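MNMC2 (PDB 3VYW) is an S-adenosylmethionine-dependent tRNA methyltransferase that modifies the wobble uridine and works without the oxidase domain to which such enzymes are usually fused. Local coordinates at residues 29-32 with 33-37; 113-116 with 117-120. All blocks are in the same frame, centred on the assembly; numbering follows the deposited sequence.

Both contacts are short runs of alpha helix, each tied by successive i to i+4 backbone hydrogen bonds, but they lie on opposite sides of the chain's centre, their own centres about 42 Å apart. Contact 1 belongs to helix 24-37, which packs with helices 3-18 and 292-303; contact 2 belongs to helix 109-121 of the methyltransferase domain, beside the central sheet. Each is partly buried, with an apolar side turned to its neighbours and a charged side. At 29-37 the charged side is a compact arginine-glutamate-arginine network; at 113-120 it is a long lysine-glutamate pair, and the polar ends of Lys116, His117 and Trp119 find stronger partners outside the segment.

Contact 1: residues 29-32 with 33-37; sequences VILR and EFLRF
Arg32 and Arg36 both reach the carboxylate of Glu33, a salt-bridge network lying along one side of helix 24-37. NE of Arg32 donates to OE2 of Glu33 over 3.1 Å, approaching this oxygen on its anti side, and NH2 of Arg32 adds a weak bond to the same OE2. The guanidinium of Arg32 stands steeply to the carboxylate, their planes 79° apart. From the next turn, NE of Arg36 donates to OE1 of Glu33 on the syn side at 2.9 Å, and NH2 of Arg36 adds a weak hydrogen bond to OE2. The acid thus sits between two arginines, and its charge probably offsets the 4.1 Å approach of Arg32 NE to Arg36 NH2. A bend at chi2 (-50°) turns the Glu33 carboxylate to where both can reach it. On the side facing helix 3-18, CD1 of Leu31 rests on CG of Leu35 at 3.9 Å; Leu31 also touches Lys8 and Leu11, and Leu35 touches Leu7. Phe34 projects to Leu293, Leu296 and Ile297 of helix 292-303, while Ile30 meets Leu301, so the helix is held among terminal segments of the chain. Backbone bonds of the alpha-helical i to i+4 pattern fix the spacing of these groups: N of Glu33 donates almost straight (179°) to O of Val29, and N of Phe34 reaches O of Ile30 at 2.9 Å.

Contact 2: residues 113-116 with 117-120; sequences VALK and HLWE
His117, Leu118 and Trp119 donate their backbone N-H groups to the carbonyls of Val113, Ala114 and Leu115, consecutive i to i+4 bonds of an alpha helix, of which the first is weak and the second short, 2.7 Å from Leu118 N to Ala114 O. On the apolar side Leu115 and Trp119 run alongside each other, and CD2 of Leu115 lies over one face of the indole, 4.2 Å from the centroid of the six-membered ring and 17° off its normal, a CH-pi contact. With chi1 at -72°, CG of Trp119 is anti to its carbonyl carbon, which carries the ring back beside Leu115. The indole NE1 is hydrogen-bonded to O of Leu125, and Arg165 makes a cation-pi contact with the ring. Replacing Trp119 by an alanine is likely to open a gap beside Leu115 CD2 and leave Leu125 O without this donor. His117 brings the edge of its imidazole to Val113 O, with CD2 3.0 Å away, while NE2 is hydrogen-bonded to Tyr147 OH. Lys116 NZ is hydrogen-bonded to Pro146 O and makes only a long and less certain salt bridge, 4.0 Å, to Glu120 OE2. Within the beta-alpha-beta unit of strands 97-103 and 126-133, Leu115 and Trp119 pack on Val127 of the latter strand, whereas Val113 and Ala114 meet helix 74-86 and Leu118 meets helix 88-94.

Contact 1: residues 29-32 with 33-37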
# COMPACT_ATOMS: atom_id res chain seq x y z
N VAL A 29 9.08 -12.34 -24.21
CA VAL A 29 9.47 -11.45 -23.17
C VAL A 29 8.38 -11.11 -22.19
O VAL A 29 8.60 -11.12 -21.02
CB VAL A 29 10.04 -10.18 -23.74
CG1 VAL A 29 10.15 -9.14 -22.68
CG2 VAL A 29 11.39 -10.45 -24.32
N ILE A 30 7.19 -10.83 -22.66
CA ILE A 30 6.11 -10.55 -21.76
C ILE A 30 5.84 -11.74 -20.90
O ILE A 30 5.64 -11.60 -19.74
CB ILE A 30 4.81 -10.28 -22.50
CG1 ILE A 30 4.95 -9.15 -23.49
CG2 ILE A 30 3.71 -9.96 -21.52
CD1 ILE A 30 5.39 -7.86 -22.88
N LEU A 31 5.81 -12.91 -21.47
CA LEU A 31 5.54 -14.09 -20.68
C LEU A 31 6.60 -14.33 -19.64
O LEU A 31 6.31 -14.66 -18.54
CB LEU A 31 5.39 -15.31 -21.56
CG LEU A 31 5.20 -16.65 -20.87
CD1 LEU A 31 3.92 -16.71 -20.09
CD2 LEU A 31 5.19 -17.72 -21.90
N ARG A 32 7.84 -14.14 -20.01
CA ARG A 32 8.89 -14.36 -19.09
C ARG A 32 8.82 -13.44 -17.89
O ARG A 32 8.93 -13.89 -16.79
CB ARG A 32 10.18 -14.12 -19.81
CG ARG A 32 11.39 -14.41 -18.99
CD ARG A 32 12.62 -14.15 -19.79
NE ARG A 32 12.90 -12.74 -19.88
CZ ARG A 32 13.33 -12.13 -20.97
NH1 ARG A 32 13.52 -12.82 -22.07
NH2 ARG A 32 13.56 -10.85 -20.95
N GLU A 33 8.62 -12.16 -18.11
CA GLU A 33 8.38 -11.25 -17.03
C GLU A 33 7.09 -11.48 -16.25
O GLU A 33 7.05 -11.34 -15.07
CB GLU A 33 8.52 -9.81 -17.49
CG GLU A 33 9.82 -9.50 -18.15
CD GLU A 33 11.03 -9.96 -17.38
OE1 GLU A 33 11.07 -9.84 -16.17
OE2 GLU A 33 11.97 -10.44 -18.00
N PHE A 34 6.02 -11.85 -16.92
CA PHE A 34 4.78 -12.10 -16.25
C PHE A 34 4.95 -13.25 -15.30
O PHE A 34 4.49 -13.22 -14.22
CB PHE A 34 3.70 -12.39 -17.28
CG PHE A 34 2.33 -12.52 -16.73
CD1 PHE A 34 1.83 -11.59 -15.88
CD2 PHE A 34 1.52 -13.56 -17.11
CE1 PHE A 34 0.55 -11.69 -15.39
CE2 PHE A 34 0.25 -13.67 -16.64
CZ PHE A 34 -0.24 -12.74 -15.77
N LEU A 35 5.63 -14.28 -15.73
CA LEU A 35 5.89 -15.40 -14.88
C LEU A 35 6.73 -15.04 -13.69
O LEU A 35 6.50 -15.47 -12.61
CB LEU A 35 6.60 -16.46 -15.67
CG LEU A 35 5.78 -17.15 -16.72
CD1 LEU A 35 6.55 -18.26 -17.34
CD2 LEU A 35 4.49 -17.66 -16.14
N ARG A 36 7.76 -14.27 -13.91
CA ARG A 36 8.55 -13.77 -12.82
C ARG A 36 7.91 -12.78 -11.83
O ARG A 36 8.16 -12.85 -10.68
CB ARG A 36 9.93 -13.36 -13.31
CG ARG A 36 10.30 -11.95 -13.04
CD ARG A 36 11.77 -11.75 -13.05
NE ARG A 36 12.30 -11.78 -14.38
CZ ARG A 36 13.47 -12.27 -14.68
NH1 ARG A 36 14.23 -12.77 -13.75
NH2 ARG A 36 13.86 -12.28 -15.90
N PHE A 37 7.09 -11.85 -12.30
CA PHE A 37 6.52 -10.84 -11.42
C PHE A 37 5.18 -11.10 -10.80
O PHE A 37 4.83 -10.45 -9.90
CB PHE A 37 6.43 -9.52 -12.14
CG PHE A 37 7.73 -8.94 -12.48
CD1 PHE A 37 7.91 -8.28 -13.64
CD2 PHE A 37 8.78 -9.07 -11.65
CE1 PHE A 37 9.11 -7.76 -13.97
CE2 PHE A 37 9.99 -8.55 -11.96
CZ PHE A 37 10.16 -7.89 -13.12

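Contact 2: residues 113-116 with 117-120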
# COMPACT_ATOMS: atom_id res chain seq x y z
N VAL A 113 0.52 0.97 16.20
CA VAL A 113 1.72 1.69 16.48
C VAL A 113 1.50 3.18 16.47
O VAL A 113 2.01 3.86 17.30
CB VAL A 113 2.84 1.26 15.54
CG1 VAL A 113 4.00 2.20 15.62
CG2 VAL A 113 3.28 -0.13 15.90
N ALA A 114 0.73 3.66 15.54
CA ALA A 114 0.43 5.05 15.51
C ALA A 114 -0.33 5.52 16.73
O ALA A 114 -0.01 6.52 17.29
CB ALA A 114 -0.37 5.36 14.27
N LEU A 115 -1.35 4.79 17.12
CA LEU A 115 -2.17 5.18 18.23
C LEU A 115 -1.41 5.21 19.52
O LEU A 115 -1.67 6.02 20.34
CB LEU A 115 -3.39 4.30 18.36
CG LEU A 115 -4.48 4.39 17.33
CD1 LEU A 115 -5.48 3.30 17.61
CD2 LEU A 115 -5.17 5.72 17.33
N LYS A 116 -0.47 4.33 19.71
CA LYS A 116 0.31 4.44 20.91
C LYS A 116 1.12 5.72 20.99
O LYS A 116 1.15 6.37 21.99
CB LYS A 116 1.25 3.26 21.01
CG LYS A 116 1.72 3.01 22.41
CD LYS A 116 3.15 2.54 22.44
CE LYS A 116 3.71 2.64 23.83
NZ LYS A 116 2.89 1.91 24.81
N HIS A 117 1.81 6.06 19.93
CA HIS A 117 2.48 7.31 19.84
C HIS A 117 1.60 8.49 19.80
O HIS A 117 1.90 9.48 20.41
CB HIS A 117 3.42 7.29 18.68
CG HIS A 117 4.46 6.25 18.82
ND1 HIS A 117 5.70 6.52 19.13
CD2 HIS A 117 4.36 4.89 18.78
CE1 HIS A 117 6.38 5.40 19.24
NE2 HIS A 117 5.55 4.40 19.02
N LEU A 118 0.52 8.44 19.09
CA LEU A 118 -0.28 9.61 19.01
C LEU A 118 -0.78 9.97 20.37
O LEU A 118 -0.78 11.11 20.74
CB LEU A 118 -1.49 9.36 18.16
CG LEU A 118 -1.26 9.42 16.68
CD1 LEU A 118 -2.51 8.95 16.00
CD2 LEU A 118 -0.98 10.84 16.32
N TRP A 119 -1.27 8.99 21.09
CA TRP A 119 -1.70 9.20 22.44
C TRP A 119 -0.64 9.53 23.44
O TRP A 119 -0.89 10.24 24.37
CB TRP A 119 -2.68 8.15 22.89
CG TRP A 119 -4.00 8.33 22.23
CD1 TRP A 119 -4.58 9.50 21.84
CD2 TRP A 119 -4.92 7.31 21.82
NE1 TRP A 119 -5.77 9.27 21.26
CE2 TRP A 119 -6.03 7.99 21.22
CE3 TRP A 119 -4.95 5.95 21.91
CZ2 TRP A 119 -7.10 7.31 20.73
CZ3 TRP A 119 -6.03 5.29 21.41
CH2 TRP A 119 -7.08 5.95 20.83
N GLU A 120 0.56 9.04 23.28
CA GLU A 120 1.58 9.44 24.20
C GLU A 120 1.80 10.92 24.05
O GLU A 120 1.96 11.62 25.00
CB GLU A 120 2.87 8.68 23.95
CG GLU A 120 2.67 7.19 24.04
CD GLU A 120 3.93 6.40 24.24
OE1 GLU A 120 4.82 6.44 23.39
OE2 GLU A 120 4.02 5.70 25.24